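Side-chain contacts in putative peptidase (Chlamydophila abortus, PDB 3CE2), which probably acts as a zinc-dependent oligopeptidase of the M3B family, cleaving a variety of small bioactive peptides: residues V334-I337 and Y338-S342; T391-L394 and Y395-S398. All coordinates share one frame; numbering follows the deposited sequence.

Contact 1 (V334-I337 and Y338-S342); sequences VDLI and YTSLS
Ile337 and Leu341 run alongside each other in the same direction and meet through methyl groups: Ile337 CG2 is 3.6 Å from Leu341 CD1. With chi1 at -69°, CG1 of Ile337 sits beside the backbone N and CG2 takes the place opposite that N, where it meets Leu341 CD1. Beneath the two side chains, Leu341 N donates to Ile337 O at 2.8 Å, so apolar and backbone contacts join the same pair of residues. On the preceding residue, Leu336 O takes three donors. Ser340 N reaches it at 2.8 Å, close to the line of the carbonyl bond, whereas Ser340 OG comes in at 2.9 Å from well above the carbonyl plane. The third donor, Thr339 OG1, is at 3.3 Å and tilted from that plane. This is the i to i+4 pattern of an alpha-helix, supplemented by serine and threonine hydroxyls that fold back on the preceding turn, here over the last residues of helix 330-340. Further back, Tyr338 N donates to Val334 O at 2.8 Å, nearly straight at 170°. At the helix end, Ser342 OG donates to Thr339 O at 3.0 Å. Tyr338, its CG anti to the backbone N, carries its ring to helix 345-357, where OH bonds to Asp350 OD1 and the ring makes a cation-pi contact with Lys353. Ile337 also packs on Ile400 and Ala401 of helix 394-416, while Ser340 O accepts a bond from Ser443 OG of helix 431-447.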
# COMPACT_ATOMS: atom_id res chain seq x y z
N VAL A 334 -18.43 -1.64 16.59
CA VAL A 334 -19.30 -0.90 15.70
C VAL A 334 -19.81 0.42 16.29
O VAL A 334 -19.73 1.46 15.65
CB VAL A 334 -20.48 -1.76 15.24
CG1 VAL A 334 -21.36 -0.95 14.32
CG2 VAL A 334 -19.96 -3.02 14.53
N ASP A 335 -20.33 0.40 17.51
CA ASP A 335 -20.81 1.63 18.13
C ASP A 335 -19.70 2.66 18.18
O ASP A 335 -19.93 3.86 18.01
CB ASP A 335 -21.34 1.37 19.54
CG ASP A 335 -22.55 0.47 19.55
OD1 ASP A 335 -23.19 0.34 18.48
OD2 ASP A 335 -22.86 -0.12 20.62
N LEU A 336 -18.49 2.17 18.41
CA LEU A 336 -17.32 3.03 18.49
C LEU A 336 -17.01 3.64 17.12
O LEU A 336 -16.88 4.86 16.98
CB LEU A 336 -16.13 2.24 19.03
CG LEU A 336 -14.98 3.07 19.61
CD1 LEU A 336 -15.53 4.10 20.59
CD2 LEU A 336 -13.96 2.16 20.27
N ILE A 337 -16.90 2.79 16.10
CA ILE A 337 -16.67 3.26 14.75
C ILE A 337 -17.72 4.31 14.41
O ILE A 337 -17.39 5.43 14.00
CB ILE A 337 -16.80 2.11 13.72
CG1 ILE A 337 -15.65 1.12 13.87
CG2 ILE A 337 -16.83 2.66 12.30
CD1 ILE A 337 -14.33 1.79 13.92
N TYR A 338 -18.98 3.94 14.62
CA TYR A 338 -20.11 4.78 14.26
C TYR A 338 -20.00 6.21 14.81
O TYR A 338 -20.23 7.18 14.09
CB TYR A 338 -21.40 4.11 14.72
CG TYR A 338 -22.64 4.77 14.18
CD1 TYR A 338 -23.11 4.46 12.92
CD2 TYR A 338 -23.34 5.71 14.93
CE1 TYR A 338 -24.25 5.06 12.42
CE2 TYR A 338 -24.47 6.32 14.44
CZ TYR A 338 -24.93 5.99 13.18
OH TYR A 338 -26.06 6.59 12.67
N THR A 339 -19.64 6.36 16.07
CA THR A 339 -19.51 7.71 16.59
C THR A 339 -18.18 8.34 16.20
O THR A 339 -18.10 9.55 16.00
CB THR A 339 -19.67 7.77 18.14
OG1 THR A 339 -18.74 6.87 18.76
CG2 THR A 339 -21.11 7.39 18.54
N SER A 340 -17.14 7.52 16.08
CA SER A 340 -15.81 8.03 15.77
C SER A 340 -15.68 8.60 14.36
O SER A 340 -14.91 9.53 14.12
CB SER A 340 -14.76 6.95 15.97
OG SER A 340 -14.66 6.62 17.34
N LEU A 341 -16.41 8.02 13.42
CA LEU A 341 -16.31 8.46 12.05
C LEU A 341 -17.39 9.47 11.68
O LEU A 341 -17.44 9.91 10.52
CB LEU A 341 -16.33 7.25 11.11
CG LEU A 341 -15.25 6.19 11.37
CD1 LEU A 341 -15.24 5.17 10.26
CD2 LEU A 341 -13.88 6.82 11.52
N SER A 342 -18.22 9.87 12.64
CA SER A 342 -19.32 10.80 12.33
C SER A 342 -18.96 12.05 11.50
O SER A 342 -19.77 12.54 10.72
CB SER A 342 -20.16 11.18 13.58
OG SER A 342 -19.39 11.86 14.56

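Contact 2 (T391-L394 and Y395-S398); sequences TGTL and YDVS
Asp396 OD2 accepts three hydrogen bonds from the residues leading into the helix. Thr391 OG1, at 2.5 Å, uses the syn lone pair of OD2, on the side of the other carboxylate oxygen. Thr393 N, at 2.9 Å, comes to the anti side, a little out of the carboxylate plane, with a nearly straight N-H (169°). Thr393 OG1 also donates to OD2 at 2.9 Å, but from above that plane. The other oxygen is held as well: Thr391 N donates to Asp396 OD1 at 2.9 Å, again from above the plane. With bonds to both oxygens arriving from different directions, the rotation of the carboxylate is fixed, and the several N-H and O-H dipoles would be expected to favour its negative charge. The return bond runs from Asp396 N to Thr393 OG1 at 3.1 Å; together with the bond from Thr393 N to Asp396 OD2 it makes a capping box, with Thr393 as N-cap. The torsions fit this exchange, since Thr393 OG1 lies between its backbone N and carbonyl carbon (chi1 69°), while Asp396 CG swings back beside its own N (chi1 -81°). Regular helical bonding then begins with Val397 N donating to Thr393 O at 3.1 Å. Gly392, with a positive phi, carries the loop between the two threonines. The cap starts helix 394-416 after strand 385-387: Val397 packs on Ala333 of helix 330-340, while Leu394 touches Met444 and Ser398 touches Leu440 of helix 431-447.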
# COMPACT_ATOMS: atom_id res chain seq x y z
N THR A 391 -10.84 -10.13 17.53
CA THR A 391 -10.48 -10.69 18.86
C THR A 391 -10.88 -9.81 20.05
O THR A 391 -10.89 -10.28 21.18
CB THR A 391 -8.97 -11.13 18.98
OG1 THR A 391 -8.08 -10.07 18.59
CG2 THR A 391 -8.68 -12.36 18.12
N GLY A 392 -11.21 -8.54 19.81
CA GLY A 392 -11.79 -7.72 20.86
C GLY A 392 -10.91 -6.61 21.41
O GLY A 392 -11.30 -5.95 22.37
N THR A 393 -9.75 -6.38 20.81
CA THR A 393 -8.82 -5.37 21.32
C THR A 393 -8.99 -4.05 20.57
O THR A 393 -9.65 -3.99 19.52
CB THR A 393 -7.34 -5.80 21.12
OG1 THR A 393 -7.03 -5.80 19.72
CG2 THR A 393 -7.05 -7.22 21.71
N LEU A 394 -8.36 -3.00 21.08
CA LEU A 394 -8.37 -1.71 20.39
C LEU A 394 -7.72 -1.81 19.01
O LEU A 394 -8.19 -1.19 18.05
CB LEU A 394 -7.69 -0.63 21.24
CG LEU A 394 -7.82 0.82 20.75
CD1 LEU A 394 -9.29 1.27 20.70
CD2 LEU A 394 -6.98 1.80 21.58
N TYR A 395 -6.63 -2.58 18.90
CA TYR A 395 -6.04 -2.87 17.60
C TYR A 395 -7.09 -3.43 16.63
O TYR A 395 -7.17 -2.98 15.50
CB TYR A 395 -4.87 -3.85 17.72
CG TYR A 395 -4.35 -4.27 16.37
CD1 TYR A 395 -3.53 -3.41 15.61
CD2 TYR A 395 -4.68 -5.52 15.84
CE1 TYR A 395 -3.04 -3.80 14.33
CE2 TYR A 395 -4.22 -5.92 14.57
CZ TYR A 395 -3.40 -5.06 13.82
OH TYR A 395 -2.96 -5.47 12.57
N ASP A 396 -7.88 -4.40 17.09
CA ASP A 396 -9.01 -4.93 16.32
C ASP A 396 -9.93 -3.84 15.78
O ASP A 396 -10.22 -3.78 14.59
CB ASP A 396 -9.85 -5.89 17.17
CG ASP A 396 -9.26 -7.28 17.27
OD1 ASP A 396 -9.29 -8.02 16.26
OD2 ASP A 396 -8.82 -7.66 18.38
N VAL A 397 -10.41 -2.99 16.69
CA VAL A 397 -11.32 -1.92 16.31
C VAL A 397 -10.75 -1.10 15.16
O VAL A 397 -11.45 -0.83 14.18
CB VAL A 397 -11.63 -1.01 17.51
CG1 VAL A 397 -12.65 0.03 17.12
CG2 VAL A 397 -12.15 -1.85 18.67
N SER A 398 -9.48 -0.74 15.24
CA SER A 398 -8.89 0.08 14.20
C SER A 398 -8.73 -0.68 12.86
O SER A 398 -8.71 -0.08 11.78
CB SER A 398 -7.55 0.65 14.66
OG SER A 398 -6.53 -0.23 14.25

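In the fold
Contact 1 closes the C-terminal end of helix 330-340 and contact 2 opens helix 394-416; their centres are 13 Å apart. The two meet through Val397, whose CG1 is 4.0 Å from Leu336 CD2 and whose O is 3.9 Å from Ile337 CD1. Helix 394-416 goes on to carry His402 and His406, which bind zinc together with Glu430, in an HExxH arrangement as expected of an M3 metallopeptidase. Between side chains, Ser398 is about 6 Å and Ile337 about 9 Å from His402. Neither contact contributes a metal ligand: contact 2 lies at the start of the zinc-binding helix, and side chains of contact 1 pack on its first turns.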